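Local coordinates for dihydrodipicolinate synthase (PDB 3B4U), which probably condenses pyruvate with aspartate semialdehyde through a Schiff base in lysine biosynthesis, at residues A159-P162 with G163-T166; W175-T178 with E179-K183. All coordinates share one frame; numbering follows the deposited sequence.

Interaction 1: residues A159-P162 with G163-T166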
ATOM      1  N   ALA B 159     -22.477   5.068 -12.687  1.00  8.21           N
ATOM      2  CA  ALA B 159     -23.445   6.155 -12.912  1.00  8.30           C
ATOM      3  C   ALA B 159     -22.750   7.487 -13.064  1.00  8.98           C
ATOM      4  O   ALA B 159     -23.127   8.283 -13.917  1.00  9.64           O
ATOM      5  CB  ALA B 159     -24.457   6.195 -11.767  1.00  9.49           C
ATOM      6  N   ALA B 160     -21.748   7.756 -12.213  1.00  8.44           N
ATOM      7  CA  ALA B 160     -21.089   9.050 -12.231  1.00  9.15           C
ATOM      8  C   ALA B 160     -20.067   9.172 -13.343  1.00  9.34           C
ATOM      9  O   ALA B 160     -19.758  10.277 -13.784  1.00 10.20           O
ATOM     10  CB  ALA B 160     -20.451   9.325 -10.895  1.00  9.31           C
ATOM     11  N   PHE B 161     -19.490   8.044 -13.772  1.00  8.46           N
ATOM     12  CA  PHE B 161     -18.321   8.062 -14.630  1.00  8.65           C
ATOM     13  C   PHE B 161     -18.450   7.179 -15.845  1.00  8.34           C
ATOM     14  O   PHE B 161     -17.591   6.345 -16.129  1.00  8.82           O
ATOM     15  CB  PHE B 161     -17.073   7.698 -13.797  1.00  8.81           C
ATOM     16  CG  PHE B 161     -16.887   8.597 -12.612  1.00  9.74           C
ATOM     17  CD1 PHE B 161     -16.629   9.949 -12.801  1.00 11.82           C
ATOM     18  CD2 PHE B 161     -16.989   8.128 -11.314  1.00  9.04           C
ATOM     19  CE1 PHE B 161     -16.510  10.807 -11.735  1.00 12.17           C
ATOM     20  CE2 PHE B 161     -16.852   8.994 -10.221  1.00 10.77           C
ATOM     21  CZ  PHE B 161     -16.632  10.330 -10.445  1.00 11.25           C
ATOM     22  N   PRO B 162     -19.509   7.379 -16.636  1.00  9.29           N
ATOM     23  CA  PRO B 162     -19.667   6.564 -17.832  1.00  9.73           C
ATOM     24  C   PRO B 162     -18.506   6.753 -18.809  1.00  9.72           C
ATOM     25  O   PRO B 162     -18.049   7.854 -19.022  1.00 11.06           O
ATOM     26  CB  PRO B 162     -21.016   7.058 -18.393  1.00 10.84           C
ATOM     27  CG  PRO B 162     -21.115   8.442 -17.910  1.00 11.03           C
ATOM     28  CD  PRO B 162     -20.578   8.390 -16.512  1.00  9.65           C
ATOM     29  N   GLY B 163     -18.012   5.654 -19.376  1.00 10.20           N
ATOM     30  CA  GLY B 163     -16.832   5.681 -20.237  1.00 10.76           C
ATOM     31  C   GLY B 163     -15.507   5.789 -19.516  1.00  9.80           C
ATOM     32  O   GLY B 163     -14.438   5.608 -20.159  1.00 11.10           O
ATOM     33  N   ILE B 164     -15.528   6.160 -18.232  1.00  9.48           N
ATOM     34  CA  ILE B 164     -14.314   6.213 -17.431  1.00  8.59           C
ATOM     35  C   ILE B 164     -14.216   4.890 -16.671  1.00  8.40           C
ATOM     36  O   ILE B 164     -13.235   4.168 -16.808  1.00  9.26           O
ATOM     37  CB  ILE B 164     -14.271   7.436 -16.513  1.00  8.88           C
ATOM     38  CG1 ILE B 164     -14.256   8.751 -17.339  1.00 10.99           C
ATOM     39  CG2 ILE B 164     -13.040   7.337 -15.608  1.00 10.18           C
ATOM     40  CD1 ILE B 164     -14.566   9.947 -16.484  1.00 13.16           C
ATOM     41  N   VAL B 165     -15.216   4.558 -15.888  1.00  7.98           N
ATOM     42  CA  VAL B 165     -15.265   3.242 -15.239  1.00  7.83           C
ATOM     43  C   VAL B 165     -15.945   2.283 -16.214  1.00  7.91           C
ATOM     44  O   VAL B 165     -17.162   2.383 -16.457  1.00  9.23           O
ATOM     45  CB  VAL B 165     -15.973   3.290 -13.898  1.00  9.05           C
ATOM     46  CG1 VAL B 165     -16.142   1.864 -13.329  1.00 10.51           C
ATOM     47  CG2 VAL B 165     -15.164   4.166 -12.942  1.00 10.27           C
ATOM     48  N   THR B 166     -15.144   1.421 -16.836  1.00  6.98           N
ATOM     49  CA  THR B 166     -15.591   0.574 -17.904  1.00  7.12           C
ATOM     50  C   THR B 166     -15.655  -0.905 -17.533  1.00  6.90           C
ATOM     51  O   THR B 166     -16.114  -1.713 -18.332  1.00  7.27           O
ATOM     52  CB  THR B 166     -14.762   0.756 -19.177  1.00  7.27           C
ATOM     53  OG1 THR B 166     -13.418   0.350 -18.902  1.00  7.19           O
ATOM     54  CG2 THR B 166     -14.783   2.211 -19.669  1.00  8.50           C
TER
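Phe161 and Ile164 face each other across a tight turn that carries the chain from the helix 151-160 into the strand 165-170. Backbone hydrogen bonds define the turn. Phe161 O accepts a hydrogen bond from Ile164 N at 3.0 Å, and the backbone conformations of Pro162 and Gly163 at its two corners make this a type II beta-turn. The same oxygen also accepts the N-H of Val165, with Phe161 O and Val165 N again 3.0 Å apart. The two donors arrive from different directions: Val165 N lies nearly along the C=O axis, whereas Ile164 N stands above the carbonyl plane, 43° out of it. Gly163 supplies the positive phi (77°) of the second corner.

Apolar packing accompanies these bonds. Phe161 CB lies 3.9 Å from Ile164 CB, and Phe161 CB is 4.1 Å from Val165 CG2. With CG set opposite its own carbonyl carbon (chi1 -56°), the Phe161 ring leads away from the turn; the CB of Ala160 rests over one ring face, 3.6 Å above the plane and offset toward the rim. The ring meets Phe126 of helix 115-129 edge-to-face, and Ile164 and Val165 touch Phe126 as well.

One carbonyl gripped by two successive amides thus holds the turn closed at its start, while the apolar groups beside it join the helix-to-strand connection to helix 115-129.

Interaction 2: residues W175-T178 with E179-K183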
ATOM      1  N   TRP B 175     -19.078 -15.736  -5.334  1.00  9.37           N
ATOM      2  CA  TRP B 175     -20.031 -15.792  -6.431  1.00 10.14           C
ATOM      3  C   TRP B 175     -21.273 -14.991  -6.188  1.00 11.09           C
ATOM      4  O   TRP B 175     -21.833 -14.395  -7.119  1.00 11.49           O
ATOM      5  CB  TRP B 175     -20.390 -17.241  -6.779  1.00 11.17           C
ATOM      6  CG  TRP B 175     -21.361 -17.311  -7.902  1.00 10.48           C
ATOM      7  CD1 TRP B 175     -22.686 -17.679  -7.832  1.00 11.11           C
ATOM      8  CD2 TRP B 175     -21.117 -16.999  -9.261  1.00 10.39           C
ATOM      9  NE1 TRP B 175     -23.265 -17.598  -9.058  1.00 11.21           N
ATOM     10  CE2 TRP B 175     -22.333 -17.167  -9.962  1.00 11.01           C
ATOM     11  CE3 TRP B 175     -20.001 -16.542  -9.958  1.00 10.90           C
ATOM     12  CZ2 TRP B 175     -22.438 -16.947 -11.325  1.00 12.10           C
ATOM     13  CZ3 TRP B 175     -20.114 -16.313 -11.305  1.00 11.16           C
ATOM     14  CH2 TRP B 175     -21.324 -16.476 -11.966  1.00 11.81           C
ATOM     15  N   SER B 176     -21.738 -14.927  -4.947  1.00 10.88           N
ATOM     16  CA  SER B 176     -22.910 -14.095  -4.599  0.50 11.23           C
ATOM     17  C   SER B 176     -22.691 -12.666  -5.035  1.00 11.50           C
ATOM     18  O   SER B 176     -23.625 -11.958  -5.394  1.00 14.36           O
ATOM     19  CB  SER B 176     -23.248 -14.152  -3.097  0.50 11.54           C
ATOM     20  OG  SER B 176     -22.394 -13.428  -2.224  0.50 11.90           O
ATOM     21  N   HIS B 177     -21.447 -12.216  -4.903  1.00 10.06           N
ATOM     22  CA  HIS B 177     -21.053 -10.878  -5.341  1.00  9.19           C
ATOM     23  C   HIS B 177     -20.942 -10.812  -6.867  1.00  8.51           C
ATOM     24  O   HIS B 177     -21.555  -9.968  -7.518  1.00  9.07           O
ATOM     25  CB  HIS B 177     -19.712 -10.557  -4.690  1.00  9.82           C
ATOM     26  CG  HIS B 177     -19.188  -9.206  -5.039  1.00  9.35           C
ATOM     27  ND1 HIS B 177     -18.307  -8.944  -6.072  1.00 11.12           N
ATOM     28  CD2 HIS B 177     -19.458  -8.020  -4.448  1.00  9.78           C
ATOM     29  CE1 HIS B 177     -18.068  -7.640  -6.086  1.00  8.34           C
ATOM     30  NE2 HIS B 177     -18.743  -7.065  -5.112  1.00 13.11           N
ATOM     31  N   THR B 178     -20.191 -11.734  -7.452  1.00  8.34           N
ATOM     32  CA  THR B 178     -19.971 -11.742  -8.891  1.00  8.44           C
ATOM     33  C   THR B 178     -21.287 -11.799  -9.664  1.00  8.86           C
ATOM     34  O   THR B 178     -21.451 -11.112 -10.684  1.00  8.45           O
ATOM     35  CB  THR B 178     -19.087 -12.918  -9.296  1.00  8.53           C
ATOM     36  OG1 THR B 178     -17.965 -12.974  -8.419  1.00  9.20           O
ATOM     37  CG2 THR B 178     -18.620 -12.800 -10.724  1.00  9.85           C
ATOM     38  N   GLU B 179     -22.207 -12.654  -9.214  1.00  9.25           N
ATOM     39  CA  GLU B 179     -23.464 -12.796  -9.927  1.00 10.65           C
ATOM     40  C   GLU B 179     -24.270 -11.482  -9.950  1.00  9.39           C
ATOM     41  O   GLU B 179     -24.936 -11.201 -10.935  1.00 10.11           O
ATOM     42  CB  GLU B 179     -24.264 -13.980  -9.376  1.00 12.15           C
ATOM     43  CG  GLU B 179     -24.990 -13.770  -8.107  1.00 15.41           C
ATOM     44  CD  GLU B 179     -25.900 -14.939  -7.768  1.00 17.44           C
ATOM     45  OE1 GLU B 179     -26.337 -15.609  -8.706  1.00 20.93           O
ATOM     46  OE2 GLU B 179     -26.150 -15.158  -6.588  1.00 21.96           O
ATOM     47  N   ARG B 180     -24.227 -10.714  -8.855  1.00  9.83           N
ATOM     48  CA  ARG B 180     -24.832  -9.378  -8.785  0.50 10.48           C
ATOM     49  C   ARG B 180     -24.121  -8.387  -9.682  1.00  9.76           C
ATOM     50  O   ARG B 180     -24.766  -7.555 -10.310  1.00 10.52           O
ATOM     51  CB  ARG B 180     -24.812  -8.852  -7.355  0.50 11.07           C
ATOM     52  CG  ARG B 180     -25.747  -9.601  -6.456  0.50 11.37           C
ATOM     53  CD  ARG B 180     -25.626  -9.145  -5.033  0.50 13.56           C
ATOM     54  NE  ARG B 180     -26.157  -7.797  -4.895  0.50 14.48           N
ATOM     55  CZ  ARG B 180     -25.528  -6.771  -4.334  0.50 17.17           C
ATOM     56  NH1 ARG B 180     -24.310  -6.901  -3.825  0.50 19.83           N
ATOM     57  NH2 ARG B 180     -26.136  -5.591  -4.277  0.50 17.22           N
ATOM     58  N   LEU B 181     -22.776  -8.464  -9.740  1.00  9.44           N
ATOM     59  CA  LEU B 181     -22.058  -7.622 -10.695  1.00  9.54           C
ATOM     60  C   LEU B 181     -22.559  -7.885 -12.095  1.00  8.78           C
ATOM     61  O   LEU B 181     -22.701  -6.968 -12.879  1.00  9.57           O
ATOM     62  CB  LEU B 181     -20.530  -7.830 -10.659  1.00  9.64           C
ATOM     63  CG  LEU B 181     -19.773  -7.308  -9.452  1.00 10.05           C
ATOM     64  CD1 LEU B 181     -18.312  -7.664  -9.666  1.00  8.98           C
ATOM     65  CD2 LEU B 181     -19.957  -5.803  -9.258  1.00 11.28           C
ATOM     66  N   LEU B 182     -22.787  -9.143 -12.449  1.00  9.50           N
ATOM     67  CA  LEU B 182     -23.256  -9.451 -13.781  1.00 10.37           C
ATOM     68  C   LEU B 182     -24.684  -8.949 -14.022  1.00 10.98           C
ATOM     69  O   LEU B 182     -24.960  -8.358 -15.070  1.00 12.51           O
ATOM     70  CB  LEU B 182     -23.109 -10.949 -14.064  1.00 10.96           C
ATOM     71  CG  LEU B 182     -21.647 -11.430 -14.123  1.00 11.32           C
ATOM     72  CD1 LEU B 182     -21.580 -12.951 -14.003  1.00 13.25           C
ATOM     73  CD2 LEU B 182     -20.935 -10.925 -15.397  1.00 13.72           C
ATOM     74  N   LYS B 183     -25.580  -9.137 -13.051  1.00 11.03           N
ATOM     75  CA  LYS B 183     -26.973  -8.666 -13.220  1.00 11.92           C
ATOM     76  C   LYS B 183     -27.130  -7.161 -13.269  1.00 11.89           C
ATOM     77  O   LYS B 183     -27.938  -6.634 -14.034  1.00 12.12           O
ATOM     78  CB  LYS B 183     -27.831  -9.203 -12.074  1.00 13.32           C
ATOM     79  CG  LYS B 183     -28.049 -10.684 -12.130  1.00 15.69           C
ATOM     80  CD  LYS B 183     -28.752 -11.153 -10.850  1.00 15.65           C
ATOM     81  CE  LYS B 183     -29.040 -12.621 -10.838  1.00 19.87           C
ATOM     82  NZ  LYS B 183     -29.747 -13.007  -9.570  1.00 22.00           N
TER
HETATM   83  O   HOH W   1     -26.238 -12.996  -5.366  1.00 21.65           O
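Trp175 to Lys183 form one continuous run of alpha-helix at the start of helix 175-185, the helix of a beta-alpha-beta crossover between strands 165-170 and 189-192 of the TIM barrel. Glu179 N to Trp175 O, at 2.7 Å, is followed by the bonds of Leu181 N to His177 O and Leu182 N to Thr178 O.

Side chains one or two turns apart pack along its flanks. Trp175 holds CG anti to its backbone nitrogen (chi1 -180°), which brings its indole over Glu179: CB of Glu179 sits 4.0 Å from the centroid of the five-membered ring of Trp175, a CH-pi contact over the face, toward its rim. Two turns on, Leu182 CD1 meets Trp175 CH2, at the other end of the indole, at 4.1 Å. Arg200 adds a cation-pi contact to Trp175.

On the side toward helix 151-160, His177 meets Leu181, where His177 CE1 approaches Leu181 CD1 to 3.6 Å. His177 NE2 bonds to Leu149 O, and Thr178 OG1 to Asp170, tying the first turn to its surroundings.

On the outer side, a water donates to both Glu179 OE2 (2.5 Å) and Ser176 O (2.8 Å), linking the carboxylate to a backbone carbonyl.

Interactions 1 and 2 occur in series at the two ends of one barrel strand, 165-170: the turn of 159-166 feeds the chain into it, and the helical segment 175-183 follows its exit. Their centres are 19 Å apart and their nearest atoms about 9 Å, so they do not touch. Helix 151-160 connects them, since it runs into the turn of interaction 1 while its Val151 and Val154 pack on Leu181 of interaction 2. In TIM barrels the active site lies at the C-terminal ends of the strands. Interaction 1 is therefore at the N-terminal end of the strands, away from the probable active site, whereas helix 175-185 of interaction 2 starts beyond the C-terminal end of strand 165-170.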